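Local coordinates for protein heavy metal cation tricomponent efflux pump ZneA(CzcA-like) (Cupriavidus metallidurans, PDB 4K0J) that probably exports zinc ions across the inner membrane in exchange for protons, as a heavy-metal efflux pump of the RND superfamily, at residues C[26-37]-C[374-385]; C[930-938]-C[949-957]. One frame throughout, in Å; residues are numbered along the deposited sequence.

Interaction 1. Residues C[26-37]-C[374-385]; sequences YGWYAWKQLPLE and FILMHHFKIPAN
Ala30 and Phe374 bring two helix ends together: the small CB of Ala30 drops into a shallow dip on helix 374-379, resting 3.7 Å from Ile375 N, with the CB atoms of Phe374 and His378 beside it. With so slight a bump between them, the axes of the two helical segments approach to 8.3 Å, crossing at 48°. On one flank Trp31 and Phe374 lie side by side; CD1 of the indole sits over the centre of the phenyl ring, 3.3 Å from Phe374 CZ, the two planes meeting obliquely. On another, Ile375 CD1 presses on Tyr26, whose hydroxyl arrives at the edge of the His379 ring. His378 fills the notch beside Ala30 and Gln33: with CG trans to the backbone N (chi1 -177°), its ring runs beside Gln33, whose CB lies in the ring plane 3.4 Å from His378 NE2, while Ala30 O faces the ring edge. Both helices are predicted transmembrane spans of the RND permease fold, and both end here on what is, by family topology, the periplasmic side, each giving way to a strand of a two-stranded parallel sheet. Leu34 is the plug between helix ends and sheet: CD1 reaches His378 CA at 3.7 Å, and CD2 enters the hollow bounded by Met377 CE (3.9 Å) and the methyl of Ala384. Beyond it Ala384 N donates to Pro35 O at 3.1 Å, N-H...O angle 157°. The Pro35 ring then packs at a slant against Pro383, Pro35 CG lying 3.6 Å from Pro383 CA, and the extended Glu37 side chain lays its carboxylate over Pro383 CB. In the neighbouring strand Asn385 ND2 makes weak hydrogen bonds to Lys459 O and Leu460 O.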
loop_
_atom_site.group_PDB
_atom_site.type_symbol
_atom_site.label_atom_id
_atom_site.label_comp_id
_atom_site.label_asym_id
_atom_site.label_seq_id
_atom_site.Cartn_x
_atom_site.Cartn_y
_atom_site.Cartn_z
ATOM N N TYR C 26 10.702 29.623 -14.080
ATOM C CA TYR C 26 10.165 28.407 -13.473
ATOM C C TYR C 26 10.161 27.255 -14.463
ATOM O O TYR C 26 10.048 26.101 -14.074
ATOM C CB TYR C 26 8.750 28.624 -12.939
ATOM C CG TYR C 26 8.316 27.580 -11.929
ATOM C CD1 TYR C 26 9.254 26.848 -11.211
ATOM C CD2 TYR C 26 6.967 27.325 -11.694
ATOM C CE1 TYR C 26 8.864 25.896 -10.287
ATOM C CE2 TYR C 26 6.567 26.373 -10.770
ATOM C CZ TYR C 26 7.521 25.662 -10.071
ATOM O OH TYR C 26 7.134 24.711 -9.153
ATOM N N GLY C 27 10.275 27.580 -15.746
ATOM C CA GLY C 27 10.332 26.577 -16.791
ATOM C C GLY C 27 11.726 25.996 -16.877
ATOM O O GLY C 27 11.904 24.783 -17.005
ATOM N N TRP C 28 12.720 26.875 -16.807
ATOM C CA TRP C 28 14.115 26.457 -16.754
ATOM C C TRP C 28 14.356 25.616 -15.500
ATOM O O TRP C 28 15.010 24.565 -15.548
ATOM C CB TRP C 28 15.030 27.687 -16.775
ATOM C CG TRP C 28 16.479 27.398 -16.518
ATOM C CD1 TRP C 28 17.229 27.844 -15.467
ATOM C CD2 TRP C 28 17.356 26.601 -17.327
ATOM N NE1 TRP C 28 18.517 27.375 -15.572
ATOM C CE2 TRP C 28 18.621 26.608 -16.703
ATOM C CE3 TRP C 28 17.194 25.882 -18.516
ATOM C CZ2 TRP C 28 19.717 25.922 -17.229
ATOM C CZ3 TRP C 28 18.284 25.204 -19.036
ATOM C CH2 TRP C 28 19.529 25.230 -18.393
ATOM N N TYR C 29 13.805 26.078 -14.382
ATOM C CA TYR C 29 13.902 25.349 -13.125
ATOM C C TYR C 29 13.186 24.006 -13.217
ATOM O O TYR C 29 13.666 23.003 -12.688
ATOM C CB TYR C 29 13.324 26.179 -11.977
ATOM C CG TYR C 29 13.383 25.491 -10.630
ATOM C CD1 TYR C 29 14.543 25.515 -9.868
ATOM C CD2 TYR C 29 12.276 24.824 -10.119
ATOM C CE1 TYR C 29 14.601 24.892 -8.637
ATOM C CE2 TYR C 29 12.326 24.197 -8.888
ATOM C CZ TYR C 29 13.489 24.235 -8.152
ATOM O OH TYR C 29 13.540 23.613 -6.925
ATOM N N ALA C 30 12.038 23.995 -13.890
ATOM C CA ALA C 30 11.267 22.768 -14.068
ATOM C C ALA C 30 12.052 21.748 -14.881
ATOM O O ALA C 30 12.038 20.557 -14.570
ATOM C CB ALA C 30 9.929 23.053 -14.730
ATOM N N TRP C 31 12.734 22.212 -15.922
ATOM C CA TRP C 31 13.545 21.303 -16.717
ATOM C C TRP C 31 14.739 20.811 -15.907
ATOM O O TRP C 31 15.158 19.659 -16.044
ATOM C CB TRP C 31 14.007 21.942 -18.026
ATOM C CG TRP C 31 14.558 20.918 -18.966
ATOM C CD1 TRP C 31 13.848 20.121 -19.817
ATOM C CD2 TRP C 31 15.935 20.552 -19.128
ATOM N NE1 TRP C 31 14.697 19.289 -20.507
ATOM C CE2 TRP C 31 15.984 19.534 -20.102
ATOM C CE3 TRP C 31 17.129 20.991 -18.549
ATOM C CZ2 TRP C 31 17.181 18.951 -20.511
ATOM C CZ3 TRP C 31 18.316 20.409 -18.956
ATOM C CH2 TRP C 31 18.334 19.399 -19.926
ATOM N N LYS C 32 15.276 21.676 -15.050
ATOM C CA LYS C 32 16.387 21.284 -14.181
ATOM C C LYS C 32 15.967 20.287 -13.095
ATOM O O LYS C 32 16.808 19.767 -12.359
ATOM C CB LYS C 32 17.059 22.513 -13.556
ATOM C CG LYS C 32 18.217 23.073 -14.375
ATOM C CD LYS C 32 19.292 22.015 -14.592
ATOM C CE LYS C 32 20.436 22.529 -15.455
ATOM N NZ LYS C 32 21.465 21.474 -15.694
ATOM N N GLN C 33 14.666 20.030 -12.997
ATOM C CA GLN C 33 14.148 19.034 -12.066
ATOM C C GLN C 33 13.267 18.022 -12.795
ATOM O O GLN C 33 12.139 17.753 -12.384
ATOM C CB GLN C 33 13.363 19.705 -10.934
ATOM C CG GLN C 33 13.927 19.447 -9.536
ATOM C CD GLN C 33 15.205 20.221 -9.264
ATOM O OE1 GLN C 33 15.245 21.441 -9.413
ATOM N NE2 GLN C 33 16.255 19.514 -8.867
ATOM N N LEU C 34 13.790 17.465 -13.881
ATOM C CA LEU C 34 13.045 16.505 -14.684
ATOM C C LEU C 34 13.903 15.267 -14.976
ATOM O O LEU C 34 15.082 15.392 -15.320
ATOM C CB LEU C 34 12.570 17.161 -15.983
ATOM C CG LEU C 34 11.074 17.063 -16.294
ATOM C CD1 LEU C 34 10.243 17.501 -15.097
ATOM C CD2 LEU C 34 10.718 17.890 -17.519
ATOM N N PRO C 35 13.313 14.066 -14.834
ATOM C CA PRO C 35 14.054 12.810 -14.999
ATOM C C PRO C 35 14.430 12.519 -16.447
ATOM O O PRO C 35 13.596 12.620 -17.346
ATOM C CB PRO C 35 13.068 11.756 -14.492
ATOM C CG PRO C 35 11.726 12.355 -14.734
ATOM C CD PRO C 35 11.894 13.832 -14.509
ATOM N N LEU C 36 15.688 12.153 -16.662
ATOM C CA LEU C 36 16.164 11.797 -17.990
ATOM C C LEU C 36 15.892 10.333 -18.289
ATOM O O LEU C 36 16.348 9.447 -17.567
ATOM C CB LEU C 36 17.660 12.072 -18.119
ATOM C CG LEU C 36 18.070 13.494 -18.494
ATOM C CD1 LEU C 36 19.583 13.620 -18.467
ATOM C CD2 LEU C 36 17.514 13.858 -19.864
ATOM N N GLU C 37 15.146 10.088 -19.359
ATOM C CA GLU C 37 14.883 8.734 -19.809
ATOM C C GLU C 37 15.224 8.596 -21.288
ATOM O O GLU C 37 14.539 9.147 -22.144
ATOM C CB GLU C 37 13.430 8.353 -19.535
ATOM C CG GLU C 37 13.074 8.378 -18.062
ATOM C CD GLU C 37 11.652 7.943 -17.797
ATOM O OE1 GLU C 37 11.008 7.419 -18.731
ATOM O OE2 GLU C 37 11.178 8.128 -16.654
ATOM N N PHE C 374 7.423 22.300 -19.776
ATOM C CA PHE C 374 8.220 21.601 -18.773
ATOM C C PHE C 374 7.537 21.650 -17.414
ATOM O O PHE C 374 7.446 20.640 -16.717
ATOM C CB PHE C 374 9.611 22.227 -18.667
ATOM C CG PHE C 374 10.458 22.031 -19.888
ATOM C CD1 PHE C 374 11.473 22.920 -20.193
ATOM C CD2 PHE C 374 10.239 20.956 -20.733
ATOM C CE1 PHE C 374 12.253 22.737 -21.319
ATOM C CE2 PHE C 374 11.015 20.770 -21.855
ATOM C CZ PHE C 374 12.022 21.659 -22.149
ATOM N N ILE C 375 7.063 22.839 -17.053
ATOM C CA ILE C 375 6.370 23.058 -15.788
ATOM C C ILE C 375 5.179 22.112 -15.616
ATOM O O ILE C 375 5.003 21.506 -14.555
ATOM C CB ILE C 375 5.917 24.535 -15.646
ATOM C CG1 ILE C 375 4.893 24.684 -14.519
ATOM C CG2 ILE C 375 5.348 25.057 -16.958
ATOM C CD1 ILE C 375 4.459 26.111 -14.275
ATOM N N LEU C 376 4.380 21.973 -16.669
ATOM C CA LEU C 376 3.217 21.098 -16.630
ATOM C C LEU C 376 3.623 19.629 -16.571
ATOM O O LEU C 376 2.879 18.789 -16.062
ATOM C CB LEU C 376 2.311 21.361 -17.831
ATOM C CG LEU C 376 1.817 22.804 -17.925
ATOM C CD1 LEU C 376 0.764 22.941 -19.009
ATOM C CD2 LEU C 376 1.277 23.273 -16.584
ATOM N N MET C 377 4.806 19.323 -17.092
ATOM C CA MET C 377 5.340 17.974 -17.001
ATOM C C MET C 377 6.054 17.805 -15.675
ATOM O O MET C 377 6.234 16.690 -15.193
ATOM C CB MET C 377 6.295 17.685 -18.155
ATOM C CG MET C 377 5.623 17.668 -19.516
ATOM S SD MET C 377 6.736 17.091 -20.805
ATOM C CE MET C 377 8.178 18.094 -20.456
ATOM N N HIS C 378 6.455 18.923 -15.085
ATOM C CA HIS C 378 7.119 18.903 -13.790
ATOM C C HIS C 378 6.120 18.599 -12.681
ATOM O O HIS C 378 6.441 17.898 -11.721
ATOM C CB HIS C 378 7.812 20.243 -13.521
ATOM C CG HIS C 378 8.573 20.284 -12.232
ATOM N ND1 HIS C 378 7.968 20.514 -11.015
ATOM C CD2 HIS C 378 9.893 20.129 -11.971
ATOM C CE1 HIS C 378 8.880 20.496 -10.060
ATOM N NE2 HIS C 378 10.058 20.265 -10.615
ATOM N N HIS C 379 4.906 19.124 -12.819
ATOM C CA HIS C 379 3.893 18.961 -11.782
ATOM C C HIS C 379 2.990 17.748 -12.003
ATOM O O HIS C 379 2.357 17.267 -11.066
ATOM C CB HIS C 379 3.073 20.240 -11.617
ATOM C CG HIS C 379 3.861 21.390 -11.072
ATOM N ND1 HIS C 379 4.234 21.472 -9.747
ATOM C CD2 HIS C 379 4.353 22.500 -11.672
ATOM C CE1 HIS C 379 4.921 22.585 -9.554
ATOM N NE2 HIS C 379 5.006 23.227 -10.705
ATOM N N PHE C 380 2.932 17.256 -13.237
ATOM C CA PHE C 380 2.245 15.997 -13.514
ATOM C C PHE C 380 3.249 14.850 -13.384
ATOM O O PHE C 380 2.900 13.680 -13.541
ATOM C CB PHE C 380 1.607 16.013 -14.910
ATOM C CG PHE C 380 0.498 15.000 -15.092
ATOM C CD1 PHE C 380 -0.807 15.312 -14.747
ATOM C CD2 PHE C 380 0.759 13.743 -15.622
ATOM C CE1 PHE C 380 -1.827 14.387 -14.917
ATOM C CE2 PHE C 380 -0.258 12.815 -15.792
ATOM C CZ PHE C 380 -1.550 13.138 -15.441
ATOM N N LYS C 381 4.498 15.212 -13.091
ATOM C CA LYS C 381 5.588 14.256 -12.895
ATOM C C LYS C 381 5.934 13.472 -14.162
ATOM O O LYS C 381 6.470 12.366 -14.095
ATOM C CB LYS C 381 5.279 13.306 -11.733
ATOM C CG LYS C 381 4.955 14.006 -10.424
ATOM C CD LYS C 381 6.060 14.968 -10.032
ATOM C CE LYS C 381 5.871 15.464 -8.614
ATOM N NZ LYS C 381 5.884 14.330 -7.649
ATOM N N ILE C 382 5.631 14.052 -15.317
ATOM C CA ILE C 382 5.926 13.416 -16.596
ATOM C C ILE C 382 7.422 13.463 -16.877
ATOM O O ILE C 382 8.056 14.505 -16.711
ATOM C CB ILE C 382 5.143 14.095 -17.741
ATOM C CG1 ILE C 382 3.645 13.940 -17.499
ATOM C CG2 ILE C 382 5.522 13.510 -19.100
ATOM C CD1 ILE C 382 2.804 14.860 -18.329
ATOM N N PRO C 383 7.997 12.325 -17.293
ATOM C CA PRO C 383 9.436 12.280 -17.566
ATOM C C PRO C 383 9.800 13.033 -18.838
ATOM O O PRO C 383 8.922 13.533 -19.543
ATOM C CB PRO C 383 9.705 10.786 -17.755
ATOM C CG PRO C 383 8.408 10.242 -18.249
ATOM C CD PRO C 383 7.356 11.015 -17.505
ATOM N N ALA C 384 11.096 13.107 -19.120
ATOM C CA ALA C 384 11.581 13.722 -20.344
ATOM C C ALA C 384 12.172 12.664 -21.272
ATOM O O ALA C 384 13.389 12.562 -21.419
ATOM C CB ALA C 384 12.609 14.787 -20.024
ATOM N N ASN C 385 11.298 11.867 -21.879
ATOM C CA ASN C 385 11.704 10.917 -22.906
ATOM C C ASN C 385 12.448 11.597 -24.048
ATOM O O ASN C 385 11.869 12.365 -24.812
ATOM C CB ASN C 385 10.484 10.188 -23.469
ATOM C CG ASN C 385 10.249 8.848 -22.813
ATOM O OD1 ASN C 385 10.909 8.489 -21.837
ATOM N ND2 ASN C 385 9.294 8.095 -23.348
#

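Interaction 2. Residues C[930-938]-C[949-957]; sequences IMIANLNRW and AVVRGAGER
Trp938, the largest contributor of buried surface, lies across the backbone at Gly953, with CG 3.5 Å from Gly953 CA and the Gly953 N over one face of the indole. The backbones come close at this point because Gly953 puts no side chain between them: its CA is 4.2 Å from Leu935 CA. Two arginines reach the ring's rim at different places. Arg952 brings the edge of its guanidinium to CZ3, the planes 76° apart, and Arg957 sets NH2 near the ring plane beside NE1 and CD1. Arg957 also crosses Asn934 at about a right angle, so that the amide stands over one guanidinium face; Asn934 ND2 is 3.1 Å from Arg957 NE, but both are donors as modelled and the pair is packing rather than a bond. The segments lie on helix 911-939 and on the connection from it to helix 958-970, two consecutive predicted membrane spans of the RND permease fold, at the end that family topology places on the cytoplasmic side. A type I turn from Ala954 to Arg957 leads into the second span, with Arg957 at its N-cap position. Leu935 fills the inner side of this bend. Its CG trans to the backbone N (chi1 -170°) brings CD1 against the short helix 949-952 and the residues after it, 3.2 Å from Ala949 O and 3.7 Å from Ala954 CB. One turn earlier, the twice-bent Met931 curls round so that SD meets the same methyl, Ala954 CB, at 3.5 Å. Helix 1007-1015 packs behind the contact, Tyr1012 touching Leu935, and Tyr510 hydrogen-bonds Ala954 O.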
loop_
_atom_site.group_PDB
_atom_site.type_symbol
_atom_site.label_atom_id
_atom_site.label_comp_id
_atom_site.label_asym_id
_atom_site.label_seq_id
_atom_site.Cartn_x
_atom_site.Cartn_y
_atom_site.Cartn_z
ATOM N N ILE C 930 -7.352 27.135 -42.319
ATOM C CA ILE C 930 -7.001 28.522 -42.618
ATOM C C ILE C 930 -7.463 28.925 -44.016
ATOM O O ILE C 930 -8.118 29.962 -44.195
ATOM C CB ILE C 930 -5.489 28.765 -42.486
ATOM C CG1 ILE C 930 -5.072 28.692 -41.017
ATOM C CG2 ILE C 930 -5.113 30.123 -43.061
ATOM C CD1 ILE C 930 -5.735 29.739 -40.150
ATOM N N MET C 931 -7.128 28.093 -45.000
ATOM C CA MET C 931 -7.547 28.327 -46.378
ATOM C C MET C 931 -9.057 28.539 -46.485
ATOM O O MET C 931 -9.518 29.609 -46.899
ATOM C CB MET C 931 -7.114 27.159 -47.267
ATOM C CG MET C 931 -7.827 27.097 -48.608
ATOM S SD MET C 931 -7.640 28.608 -49.567
ATOM C CE MET C 931 -5.909 28.515 -50.010
ATOM N N ILE C 932 -9.815 27.520 -46.090
ATOM C CA ILE C 932 -11.269 27.533 -46.227
ATOM C C ILE C 932 -11.934 28.653 -45.427
ATOM O O ILE C 932 -12.941 29.213 -45.853
ATOM C CB ILE C 932 -11.878 26.153 -45.868
ATOM C CG1 ILE C 932 -12.339 25.437 -47.137
ATOM C CG2 ILE C 932 -13.038 26.287 -44.892
ATOM C CD1 ILE C 932 -11.255 25.287 -48.177
ATOM N N ALA C 933 -11.353 28.991 -44.280
ATOM C CA ALA C 933 -11.903 30.035 -43.422
ATOM C C ALA C 933 -11.700 31.420 -44.023
ATOM O O ALA C 933 -12.658 32.179 -44.173
ATOM C CB ALA C 933 -11.296 29.967 -42.033
ATOM N N ASN C 934 -10.455 31.753 -44.361
ATOM C CA ASN C 934 -10.178 33.049 -44.972
ATOM C C ASN C 934 -10.904 33.198 -46.304
ATOM O O ASN C 934 -11.277 34.299 -46.696
ATOM C CB ASN C 934 -8.676 33.280 -45.137
ATOM C CG ASN C 934 -7.966 33.458 -43.808
ATOM O OD1 ASN C 934 -8.349 32.859 -42.805
ATOM N ND2 ASN C 934 -6.936 34.294 -43.791
ATOM N N LEU C 935 -11.119 32.077 -46.984
ATOM C CA LEU C 935 -11.889 32.060 -48.223
ATOM C C LEU C 935 -13.361 32.404 -47.961
ATOM O O LEU C 935 -13.888 33.413 -48.458
ATOM C CB LEU C 935 -11.779 30.672 -48.861
ATOM C CG LEU C 935 -12.295 30.438 -50.278
ATOM C CD1 LEU C 935 -11.616 31.385 -51.242
ATOM C CD2 LEU C 935 -12.047 28.997 -50.688
ATOM N N ASN C 936 -14.001 31.555 -47.161
ATOM C CA ASN C 936 -15.421 31.662 -46.832
ATOM C C ASN C 936 -15.781 32.977 -46.144
ATOM O O ASN C 936 -16.932 33.412 -46.183
ATOM C CB ASN C 936 -15.837 30.478 -45.952
ATOM C CG ASN C 936 -17.340 30.299 -45.879
ATOM O OD1 ASN C 936 -18.075 30.762 -46.750
ATOM N ND2 ASN C 936 -17.804 29.618 -44.838
ATOM N N ARG C 937 -14.796 33.604 -45.508
ATOM C CA ARG C 937 -15.005 34.894 -44.859
ATOM C C ARG C 937 -14.729 36.042 -45.825
ATOM O O ARG C 937 -15.381 37.083 -45.756
ATOM C CB ARG C 937 -14.132 35.026 -43.606
ATOM C CG ARG C 937 -14.248 36.373 -42.902
ATOM C CD ARG C 937 -15.683 36.670 -42.481
ATOM N NE ARG C 937 -16.099 35.883 -41.324
ATOM C CZ ARG C 937 -16.016 36.302 -40.065
ATOM N NH1 ARG C 937 -15.531 37.507 -39.797
ATOM N NH2 ARG C 937 -16.418 35.518 -39.074
ATOM N N TRP C 938 -13.766 35.849 -46.723
ATOM C CA TRP C 938 -13.484 36.848 -47.748
ATOM C C TRP C 938 -14.706 37.058 -48.627
ATOM O O TRP C 938 -15.099 38.195 -48.895
ATOM C CB TRP C 938 -12.304 36.431 -48.624
ATOM C CG TRP C 938 -11.210 37.447 -48.677
ATOM C CD1 TRP C 938 -9.978 37.355 -48.099
ATOM C CD2 TRP C 938 -11.248 38.716 -49.340
ATOM N NE1 TRP C 938 -9.244 38.484 -48.365
ATOM C CE2 TRP C 938 -10.002 39.337 -49.123
ATOM C CE3 TRP C 938 -12.215 39.389 -50.095
ATOM C CZ2 TRP C 938 -9.698 40.599 -49.635
ATOM C CZ3 TRP C 938 -11.911 40.641 -50.603
ATOM C CH2 TRP C 938 -10.663 41.232 -50.370
ATOM N N ALA C 949 -13.326 35.051 -55.802
ATOM C CA ALA C 949 -12.883 34.808 -54.433
ATOM C C ALA C 949 -11.899 33.644 -54.363
ATOM O O ALA C 949 -11.053 33.592 -53.473
ATOM C CB ALA C 949 -14.075 34.550 -53.526
ATOM N N VAL C 950 -12.014 32.720 -55.312
ATOM C CA VAL C 950 -11.132 31.557 -55.382
ATOM C C VAL C 950 -9.679 31.985 -55.617
ATOM O O VAL C 950 -8.741 31.260 -55.281
ATOM C CB VAL C 950 -11.596 30.573 -56.483
ATOM C CG1 VAL C 950 -10.800 29.281 -56.433
ATOM C CG2 VAL C 950 -13.077 30.275 -56.331
ATOM N N VAL C 951 -9.499 33.175 -56.182
ATOM C CA VAL C 951 -8.167 33.733 -56.391
ATOM C C VAL C 951 -7.946 34.932 -55.465
ATOM O O VAL C 951 -6.826 35.419 -55.317
ATOM C CB VAL C 951 -7.957 34.152 -57.861
ATOM C CG1 VAL C 951 -6.476 34.312 -58.174
ATOM C CG2 VAL C 951 -8.577 33.122 -58.791
ATOM N N ARG C 952 -9.023 35.396 -54.837
ATOM C CA ARG C 952 -8.949 36.525 -53.910
ATOM C C ARG C 952 -8.787 36.070 -52.460
ATOM O O ARG C 952 -7.782 36.368 -51.815
ATOM C CB ARG C 952 -10.183 37.424 -54.048
ATOM C CG ARG C 952 -10.163 38.327 -55.275
ATOM C CD ARG C 952 -11.514 38.995 -55.513
ATOM N NE ARG C 952 -11.894 39.903 -54.434
ATOM C CZ ARG C 952 -12.994 40.652 -54.437
ATOM N NH1 ARG C 952 -13.828 40.606 -55.467
ATOM N NH2 ARG C 952 -13.260 41.448 -53.411
ATOM N N GLY C 953 -9.783 35.350 -51.952
ATOM C CA GLY C 953 -9.754 34.875 -50.580
ATOM C C GLY C 953 -8.833 33.688 -50.372
ATOM O O GLY C 953 -8.505 33.336 -49.237
ATOM N N ALA C 954 -8.415 33.074 -51.474
ATOM C CA ALA C 954 -7.536 31.912 -51.430
ATOM C C ALA C 954 -6.155 32.258 -51.973
ATOM O O ALA C 954 -5.143 31.731 -51.507
ATOM C CB ALA C 954 -8.141 30.769 -52.225
ATOM N N GLY C 955 -6.125 33.148 -52.961
ATOM C CA GLY C 955 -4.889 33.539 -53.615
ATOM C C GLY C 955 -3.947 34.316 -52.718
ATOM O O GLY C 955 -2.740 34.359 -52.960
ATOM N N GLU C 956 -4.498 34.936 -51.682
ATOM C CA GLU C 956 -3.697 35.713 -50.745
ATOM C C GLU C 956 -3.335 34.896 -49.510
ATOM O O GLU C 956 -2.627 35.377 -48.626
ATOM C CB GLU C 956 -4.428 36.994 -50.342
ATOM C CG GLU C 956 -4.570 38.002 -51.470
ATOM C CD GLU C 956 -5.287 39.262 -51.034
ATOM O OE1 GLU C 956 -5.932 39.236 -49.963
ATOM O OE2 GLU C 956 -5.206 40.279 -51.757
ATOM N N ARG C 957 -3.828 33.662 -49.456
ATOM C CA ARG C 957 -3.476 32.753 -48.373
ATOM C C ARG C 957 -2.308 31.882 -48.796
ATOM O O ARG C 957 -1.936 30.945 -48.098
ATOM C CB ARG C 957 -4.669 31.886 -47.971
ATOM C CG ARG C 957 -5.869 32.690 -47.526
ATOM C CD ARG C 957 -5.445 33.813 -46.595
ATOM N NE ARG C 957 -6.277 35.001 -46.757
ATOM C CZ ARG C 957 -6.073 36.149 -46.118
ATOM N NH1 ARG C 957 -5.062 36.264 -45.266
ATOM N NH2 ARG C 957 -6.879 37.181 -46.328
#

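Overall arrangement
Interactions 1 and 2 sit about 41 Å apart between centres, their nearest atoms about 23 Å apart, and do not touch. Both belong to the membrane part of the pump but, by the topology of the family, lie at its two ends: 26-37 with 374-385 where two predicted spans emerge toward the periplasmic domains, 930-938 with 949-957 at the cytoplasmic connection between two predicted spans. Interaction 1 accordingly lies nearer the centre of the chain, about 23 Å away against about 50 Å. It joins segments 337 residues apart within the first half of the sequence, whereas interaction 2 is local, spanning only ten intervening residues in the second half.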